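Side-chain contacts in possible prolidase (Bifidobacterium longum NCC2705, PDB 2P9B), which probably hydrolyses carbon-nitrogen bonds other than peptide bonds, though its substrate is not established: residues 35-40 / 57-62; 74-79 / 384-389; 167-172 / 178-183. All coordinates share one frame; numbering follows the deposited sequence.

The three contacts lie far apart in space. Contact 2 lies near the middle, its centre about 5 Å from that of the chain, and joins strand 68-78 to the end of helix 371-385. It also carries H77 and H79, which with D345 may form an empty metal site, so it is the contact nearest the probable active centre. Contact 1, in the small sheet that includes strands 34-38 and 60-63, has its centre about 28 Å away; strand 60-63 is followed in the chain by strand 68-78. Contact 3 is nested in the loop that contact 2 closes, their centres about 26 Å apart. Contacts 1 and 3 fall on opposite sides of the chain's centre, their centres about 52 Å apart.

Contact 1. Residues 35-40 / 57-62; sequences TIVVGA and AEYHYL
G39, just past the end of strand 34-38, and Y59, just before strand 60-63, make the closest backbone approach, with their CA atoms 8.5 Å apart, too far for strand pairing, and the Y59 side chain spans the gap. The two side chains, Y59 and V37, cross at about a right angle, with Y59 CE2 3.6 Å from V37 CG1. That methyl is anti to the backbone N (chi1 -178°), which carries it to the ring while V37 also packs on E45 and Q46. The carbonyl oxygen of V38 approaches the ring obliquely, 3.5 Å from Y59 CE2. Both segments belong to a mixed four-stranded sheet in which strand 14-17 runs between strands 34-38 and 60-63, so the tyrosine reaches across beyond one end of this intervening strand, touching P13 on the way. At the far end of the ring the hydroxyl is gripped twice: it hydrogen-bonds E45, and it accepts from a water 2.9 Å from Y59 OH. The same water receives the backbone N-H of A40, at 2.8 Å from A40 N. With an alanine here instead of Y59, V37 CG1 would probably lose its aromatic neighbour, and E45 and the bridging water their phenolic partner.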
loop_
_atom_site.group_PDB
_atom_site.type_symbol
_atom_site.label_atom_id
_atom_site.label_comp_id
_atom_site.label_asym_id
_atom_site.label_seq_id
_atom_site.Cartn_x
_atom_site.Cartn_y
_atom_site.Cartn_z
ATOM N N THR A 35 27.306 -5.253 -1.414
ATOM C CA THR A 35 27.088 -6.008 -0.196
ATOM C C THR A 35 26.256 -5.128 0.728
ATOM O O THR A 35 26.505 -3.928 0.846
ATOM C CB THR A 35 28.408 -6.357 0.523
ATOM O OG1 THR A 35 29.138 -7.309 -0.256
ATOM C CG2 THR A 35 28.131 -6.934 1.913
ATOM N N ILE A 36 25.247 -5.718 1.354
ATOM C CA ILE A 36 24.414 -4.989 2.292
ATOM C C ILE A 36 24.646 -5.659 3.634
ATOM O O ILE A 36 24.404 -6.858 3.788
ATOM C CB ILE A 36 22.916 -5.079 1.931
ATOM C CG1 ILE A 36 22.664 -4.438 0.563
ATOM C CG2 ILE A 36 22.091 -4.368 2.998
ATOM C CD1 ILE A 36 21.211 -4.489 0.114
ATOM N N VAL A 37 25.131 -4.888 4.598
ATOM C CA VAL A 37 25.409 -5.416 5.920
ATOM C C VAL A 37 24.320 -4.995 6.896
ATOM O O VAL A 37 24.017 -3.810 7.026
ATOM C CB VAL A 37 26.773 -4.917 6.433
ATOM C CG1 VAL A 37 27.067 -5.527 7.797
ATOM C CG2 VAL A 37 27.863 -5.277 5.426
ATOM N N VAL A 38 23.740 -5.973 7.580
ATOM C CA VAL A 38 22.670 -5.708 8.538
ATOM C C VAL A 38 23.112 -6.003 9.970
ATOM O O VAL A 38 23.634 -7.080 10.260
ATOM C CB VAL A 38 21.419 -6.553 8.202
ATOM C CG1 VAL A 38 20.314 -6.279 9.208
ATOM C CG2 VAL A 38 20.943 -6.232 6.783
ATOM N N GLY A 39 22.892 -5.037 10.859
ATOM C CA GLY A 39 23.279 -5.196 12.252
ATOM C C GLY A 39 22.300 -5.985 13.101
ATOM O O GLY A 39 21.227 -6.370 12.636
ATOM N N ALA A 40 22.670 -6.222 14.357
ATOM C CA ALA A 40 21.831 -6.977 15.281
ATOM C C ALA A 40 20.556 -6.221 15.626
ATOM O O ALA A 40 19.594 -6.811 16.120
ATOM C CB ALA A 40 22.612 -7.300 16.559
ATOM N N ALA A 57 33.096 -10.236 11.989
ATOM C CA ALA A 57 33.113 -11.551 12.614
ATOM C C ALA A 57 31.751 -11.873 13.219
ATOM O O ALA A 57 31.051 -10.979 13.695
ATOM C CB ALA A 57 34.191 -11.603 13.692
ATOM N N GLU A 58 31.386 -13.151 13.184
ATOM C CA GLU A 58 30.119 -13.630 13.738
ATOM C C GLU A 58 28.913 -13.351 12.841
ATOM O O GLU A 58 27.844 -13.928 13.036
ATOM C CB GLU A 58 29.884 -13.013 15.121
ATOM C CG GLU A 58 28.785 -13.682 15.933
ATOM C CD GLU A 58 29.151 -15.090 16.370
ATOM O OE1 GLU A 58 30.206 -15.255 17.022
ATOM O OE2 GLU A 58 28.386 -16.031 16.067
ATOM N N TYR A 59 29.079 -12.472 11.859
ATOM C CA TYR A 59 27.987 -12.142 10.945
ATOM C C TYR A 59 27.712 -13.272 9.962
ATOM O O TYR A 59 28.637 -13.852 9.397
ATOM C CB TYR A 59 28.316 -10.871 10.161
ATOM C CG TYR A 59 28.005 -9.581 10.881
ATOM C CD1 TYR A 59 28.415 -9.369 12.198
ATOM C CD2 TYR A 59 27.334 -8.547 10.228
ATOM C CE1 TYR A 59 28.167 -8.157 12.842
ATOM C CE2 TYR A 59 27.082 -7.334 10.860
ATOM C CZ TYR A 59 27.504 -7.145 12.167
ATOM O OH TYR A 59 27.274 -5.943 12.788
ATOM N N HIS A 60 26.437 -13.587 9.759
ATOM C CA HIS A 60 26.069 -14.639 8.823
ATOM C C HIS A 60 26.304 -14.130 7.406
ATOM O O HIS A 60 26.296 -12.923 7.160
ATOM C CB HIS A 60 24.605 -15.035 9.025
ATOM C CG HIS A 60 24.335 -15.671 10.353
ATOM N ND1 HIS A 60 23.064 -15.836 10.858
ATOM C CD2 HIS A 60 25.176 -16.195 11.277
ATOM C CE1 HIS A 60 23.132 -16.431 12.035
ATOM N NE2 HIS A 60 24.404 -16.661 12.313
ATOM N N TYR A 61 26.512 -15.055 6.476
ATOM C CA TYR A 61 26.780 -14.699 5.089
ATOM C C TYR A 61 25.729 -15.219 4.113
ATOM O O TYR A 61 25.438 -16.415 4.071
ATOM C CB TYR A 61 28.156 -15.234 4.681
ATOM C CG TYR A 61 28.571 -14.896 3.266
ATOM C CD1 TYR A 61 28.970 -13.605 2.922
ATOM C CD2 TYR A 61 28.567 -15.870 2.270
ATOM C CE1 TYR A 61 29.359 -13.293 1.615
ATOM C CE2 TYR A 61 28.952 -15.570 0.964
ATOM C CZ TYR A 61 29.346 -14.282 0.644
ATOM O OH TYR A 61 29.729 -13.988 -0.646
ATOM N N LEU A 62 25.162 -14.303 3.333
ATOM C CA LEU A 62 24.170 -14.647 2.326
ATOM C C LEU A 62 24.790 -14.321 0.972
ATOM O O LEU A 62 25.160 -13.179 0.706
ATOM C CB LEU A 62 22.885 -13.838 2.525
ATOM C CG LEU A 62 21.983 -14.192 3.714
ATOM C CD1 LEU A 62 20.788 -13.251 3.746
ATOM C CD2 LEU A 62 21.508 -15.632 3.596
HETATM O O HOH W 1 25.404 -5.762 15.005
#

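Contact 2. Residues 74-79 / 384-389; sequences INAHTH and SILGVD
L386 packs against I74 and A76 in a purely apolar contact near the centre of the chain, where the end of helix 371-385 meets strand 68-78. The CA atoms of A76 and L386 are 7.3 Å apart, and the leucine fills the interval by dividing its two methyls between the two partners. CD1 goes to the branch methyl of I74, 3.6 Å from I74 CG2, while CD2 faces the A76 methyl, 4.1 Å from A76 CB. The CG2 branch of I74 stands anti to the backbone N, which brings this methyl to the leucine, and the two side chains slide past each other in opposite directions. N382 and A383 of the helix add to the cover of I74, and R133 touches L386 from the neighbouring strand 129-134.

G387 is the first residue to depart from helical phi/psi, its positive phi (73°) belonging to a Schellman motif; G387 N donates to S384 O at 3.0 Å.

On the other side of the contact, the strand turns a corner at A76 and H77. N75, pointing away from the leucine, steadies this turn: its OD1 accepts from H77 N at 3.0 Å in an Asx turn, the donor tilted 16° from the carbonyl plane and the N-H nearly straight (163°). Its amide nitrogen reaches T344 and T356, so both ends of the carboxamide are held.

Beyond the corner lie H77 and H79, with H79 NE2 at the edge of the H77 ring and in its plane. Such a His-X-His pair at the end of the first barrel strand is a characteristic feature of metal-dependent amidohydrolases with a TIM-barrel fold, consistent with a possible metal site, apparently empty, to which D345 would also contribute.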
loop_
_atom_site.group_PDB
_atom_site.type_symbol
_atom_site.label_atom_id
_atom_site.label_comp_id
_atom_site.label_asym_id
_atom_site.label_seq_id
_atom_site.Cartn_x
_atom_site.Cartn_y
_atom_site.Cartn_z
ATOM N N ILE A 74 5.835 -1.990 -0.650
ATOM C CA ILE A 74 4.914 -1.433 0.335
ATOM C C ILE A 74 3.549 -1.373 -0.328
ATOM O O ILE A 74 3.443 -0.977 -1.488
ATOM C CB ILE A 74 5.351 0.000 0.755
ATOM C CG1 ILE A 74 6.730 -0.067 1.419
ATOM C CG2 ILE A 74 4.318 0.614 1.702
ATOM C CD1 ILE A 74 7.282 1.276 1.870
ATOM N N ASN A 75 2.508 -1.788 0.393
ATOM C CA ASN A 75 1.152 -1.739 -0.151
ATOM C C ASN A 75 0.359 -0.789 0.739
ATOM O O ASN A 75 0.107 -1.083 1.903
ATOM C CB ASN A 75 0.501 -3.126 -0.150
ATOM C CG ASN A 75 -0.794 -3.153 -0.947
ATOM O OD1 ASN A 75 -1.570 -2.201 -0.908
ATOM N ND2 ASN A 75 -1.026 -4.242 -1.671
ATOM N N ALA A 76 -0.027 0.361 0.193
ATOM C CA ALA A 76 -0.742 1.368 0.978
ATOM C C ALA A 76 -2.239 1.166 1.146
ATOM O O ALA A 76 -2.913 2.000 1.751
ATOM C CB ALA A 76 -0.480 2.754 0.390
ATOM N N HIS A 77 -2.773 0.069 0.622
ATOM C CA HIS A 77 -4.205 -0.158 0.750
ATOM C C HIS A 77 -4.517 -1.649 0.810
ATOM O O HIS A 77 -4.624 -2.310 -0.217
ATOM C CB HIS A 77 -4.935 0.502 -0.425
ATOM C CG HIS A 77 -6.421 0.552 -0.263
ATOM N ND1 HIS A 77 -7.211 1.469 -0.922
ATOM C CD2 HIS A 77 -7.262 -0.201 0.484
ATOM C CE1 HIS A 77 -8.474 1.280 -0.586
ATOM N NE2 HIS A 77 -8.533 0.273 0.265
ATOM N N THR A 78 -4.659 -2.164 2.028
ATOM C CA THR A 78 -4.937 -3.580 2.237
ATOM C C THR A 78 -6.055 -3.828 3.251
ATOM O O THR A 78 -6.514 -2.910 3.929
ATOM C CB THR A 78 -3.673 -4.318 2.749
ATOM O OG1 THR A 78 -3.289 -3.787 4.030
ATOM C CG2 THR A 78 -2.508 -4.125 1.771
ATOM N N HIS A 79 -6.490 -5.084 3.316
ATOM C CA HIS A 79 -7.496 -5.564 4.264
ATOM C C HIS A 79 -6.957 -6.935 4.646
ATOM O O HIS A 79 -6.472 -7.659 3.782
ATOM C CB HIS A 79 -8.869 -5.731 3.602
ATOM C CG HIS A 79 -9.485 -4.445 3.149
ATOM N ND1 HIS A 79 -10.042 -3.537 4.025
ATOM C CD2 HIS A 79 -9.606 -3.903 1.915
ATOM C CE1 HIS A 79 -10.480 -2.490 3.347
ATOM N NE2 HIS A 79 -10.228 -2.687 2.066
ATOM N N SER A 384 7.141 7.594 2.005
ATOM C CA SER A 384 6.897 8.989 2.363
ATOM C C SER A 384 5.410 9.207 2.613
ATOM O O SER A 384 5.016 9.849 3.583
ATOM C CB SER A 384 7.366 9.930 1.247
ATOM O OG SER A 384 8.772 9.877 1.093
ATOM N N ILE A 385 4.581 8.659 1.736
ATOM C CA ILE A 385 3.144 8.813 1.873
ATOM C C ILE A 385 2.647 8.265 3.207
ATOM O O ILE A 385 1.833 8.900 3.871
ATOM C CB ILE A 385 2.402 8.110 0.716
ATOM C CG1 ILE A 385 2.723 8.823 -0.602
ATOM C CG2 ILE A 385 0.903 8.105 0.976
ATOM C CD1 ILE A 385 2.165 8.135 -1.826
ATOM N N LEU A 386 3.157 7.105 3.609
ATOM C CA LEU A 386 2.737 6.486 4.868
ATOM C C LEU A 386 3.449 7.047 6.092
ATOM O O LEU A 386 3.181 6.624 7.225
ATOM C CB LEU A 386 2.944 4.972 4.808
ATOM C CG LEU A 386 2.154 4.236 3.724
ATOM C CD1 LEU A 386 2.359 2.739 3.878
ATOM C CD2 LEU A 386 0.680 4.572 3.839
ATOM N N GLY A 387 4.353 7.996 5.864
ATOM C CA GLY A 387 5.078 8.616 6.961
ATOM C C GLY A 387 6.138 7.759 7.633
ATOM O O GLY A 387 6.474 7.977 8.802
ATOM N N VAL A 388 6.684 6.792 6.904
ATOM C CA VAL A 388 7.704 5.920 7.473
ATOM C C VAL A 388 9.023 5.972 6.697
ATOM O O VAL A 388 9.875 5.100 6.856
ATOM C CB VAL A 388 7.208 4.455 7.519
ATOM C CG1 VAL A 388 6.031 4.338 8.487
ATOM C CG2 VAL A 388 6.785 4.003 6.124
ATOM N N ASP A 389 9.197 7.007 5.883
ATOM C CA ASP A 389 10.401 7.147 5.076
ATOM C C ASP A 389 11.686 7.280 5.882
ATOM O O ASP A 389 12.770 7.021 5.371
ATOM C CB ASP A 389 10.268 8.339 4.125
ATOM C CG ASP A 389 9.897 9.616 4.840
ATOM O OD1 ASP A 389 8.794 9.676 5.429
ATOM O OD2 ASP A 389 10.711 10.562 4.814
#

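Contact 3. Residues 167-172 / 178-183; sequences AIPEGH and ALTSGT
A short parallel beta bridge between A167 and A178 joins the ends of the short strands 166-167 and 177-178, the second of which leads into helix 184-196. L179 N donates to A167 O at 3.0 Å in a nearly straight bond (167°), although the donor stands well above the carbonyl plane, 40° out of it. The same oxygen also receives a CA-H...O contact, 3.4 Å from A178 CA. A second contact of this kind runs the other way, I168 CA lying 3.5 Å from L179 O.

The side chains close in round P169. Its CD meets the methyl of A178, 3.8 Å from A178 CB, and its CG meets T180 CG2, also at 3.8 Å, with the proline and threonine crossing at about a right angle. The T180 methyl faces the ring because chi1 (62°) sets CG2 beside the backbone N, anti to the carbonyl carbon. L179 turns instead to E186 and A190 of the helix, where T183 is the N-cap and its OG1 bonds E186 N.

With one conventional hydrogen bond and two CA-H...O contacts, the two loops are joined mainly through backbone atoms, with P169, A178 and T180 adding a small apolar patch.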
loop_
_atom_site.group_PDB
_atom_site.type_symbol
_atom_site.label_atom_id
_atom_site.label_comp_id
_atom_site.label_asym_id
_atom_site.label_seq_id
_atom_site.Cartn_x
_atom_site.Cartn_y
_atom_site.Cartn_z
ATOM N N ALA A 167 -17.957 5.513 7.840
ATOM C CA ALA A 167 -18.797 5.807 6.691
ATOM C C ALA A 167 -20.269 5.813 7.033
ATOM O O ALA A 167 -20.679 5.388 8.112
ATOM C CB ALA A 167 -18.547 4.784 5.600
ATOM N N ILE A 168 -21.059 6.309 6.092
ATOM C CA ILE A 168 -22.502 6.329 6.244
ATOM C C ILE A 168 -22.895 4.907 5.855
ATOM O O ILE A 168 -22.536 4.440 4.775
ATOM C CB ILE A 168 -23.136 7.340 5.278
ATOM C CG1 ILE A 168 -22.564 8.733 5.555
ATOM C CG2 ILE A 168 -24.652 7.331 5.431
ATOM C CD1 ILE A 168 -23.083 9.817 4.635
ATOM N N PRO A 169 -23.609 4.190 6.738
ATOM C CA PRO A 169 -24.009 2.816 6.420
ATOM C C PRO A 169 -24.810 2.706 5.124
ATOM O O PRO A 169 -25.610 3.585 4.800
ATOM C CB PRO A 169 -24.801 2.387 7.659
ATOM C CG PRO A 169 -25.328 3.679 8.209
ATOM C CD PRO A 169 -24.158 4.617 8.037
ATOM N N GLU A 170 -24.579 1.625 4.387
ATOM C CA GLU A 170 -25.260 1.400 3.119
ATOM C C GLU A 170 -26.055 0.094 3.112
ATOM O O GLU A 170 -26.669 -0.258 2.106
ATOM C CB GLU A 170 -24.240 1.398 1.976
ATOM C CG GLU A 170 -23.407 2.677 1.875
ATOM C CD GLU A 170 -24.202 3.879 1.385
ATOM O OE1 GLU A 170 -25.245 4.203 1.995
ATOM O OE2 GLU A 170 -23.778 4.508 0.389
ATOM N N GLY A 171 -26.030 -0.623 4.232
ATOM C CA GLY A 171 -26.775 -1.868 4.342
ATOM C C GLY A 171 -26.197 -3.093 3.657
ATOM O O GLY A 171 -26.943 -3.990 3.255
ATOM N N HIS A 172 -24.876 -3.153 3.525
ATOM C CA HIS A 172 -24.235 -4.297 2.882
ATOM C C HIS A 172 -23.597 -5.249 3.889
ATOM O O HIS A 172 -22.892 -6.183 3.511
ATOM C CB HIS A 172 -23.174 -3.821 1.888
ATOM C CG HIS A 172 -23.724 -2.982 0.779
ATOM N ND1 HIS A 172 -24.741 -3.416 -0.045
ATOM C CD2 HIS A 172 -23.407 -1.734 0.361
ATOM C CE1 HIS A 172 -25.027 -2.471 -0.921
ATOM N NE2 HIS A 172 -24.233 -1.440 -0.697
ATOM N N ALA A 178 -20.394 3.444 11.908
ATOM C CA ALA A 178 -21.459 4.135 11.206
ATOM C C ALA A 178 -21.704 5.570 11.646
ATOM O O ALA A 178 -21.911 5.846 12.827
ATOM C CB ALA A 178 -22.754 3.331 11.328
ATOM N N LEU A 179 -21.668 6.478 10.677
ATOM C CA LEU A 179 -21.932 7.885 10.923
ATOM C C LEU A 179 -23.329 8.082 10.342
ATOM O O LEU A 179 -23.515 8.050 9.124
ATOM C CB LEU A 179 -20.911 8.763 10.196
ATOM C CG LEU A 179 -19.451 8.549 10.609
ATOM C CD1 LEU A 179 -18.550 9.497 9.828
ATOM C CD2 LEU A 179 -19.304 8.785 12.103
ATOM N N THR A 180 -24.310 8.273 11.218
ATOM C CA THR A 180 -25.692 8.416 10.782
ATOM C C THR A 180 -26.335 9.771 11.038
ATOM O O THR A 180 -27.398 10.058 10.488
ATOM C CB THR A 180 -26.571 7.361 11.457
ATOM O OG1 THR A 180 -26.544 7.566 12.875
ATOM C CG2 THR A 180 -26.066 5.959 11.138
ATOM N N SER A 181 -25.711 10.600 11.868
ATOM C CA SER A 181 -26.279 11.909 12.182
ATOM C C SER A 181 -25.854 12.992 11.200
ATOM O O SER A 181 -26.548 13.997 11.042
ATOM C CB SER A 181 -25.894 12.330 13.599
ATOM O OG SER A 181 -24.532 12.711 13.662
ATOM N N GLY A 182 -24.712 12.789 10.550
ATOM C CA GLY A 182 -24.223 13.758 9.583
ATOM C C GLY A 182 -23.534 14.964 10.197
ATOM O O GLY A 182 -23.082 15.860 9.482
ATOM N N THR A 183 -23.440 14.985 11.522
ATOM C CA THR A 183 -22.812 16.099 12.221
ATOM C C THR A 183 -21.309 15.926 12.396
ATOM O O THR A 183 -20.804 14.805 12.446
ATOM C CB THR A 183 -23.411 16.278 13.623
ATOM O OG1 THR A 183 -23.027 15.169 14.447
ATOM C CG2 THR A 183 -24.929 16.343 13.548
#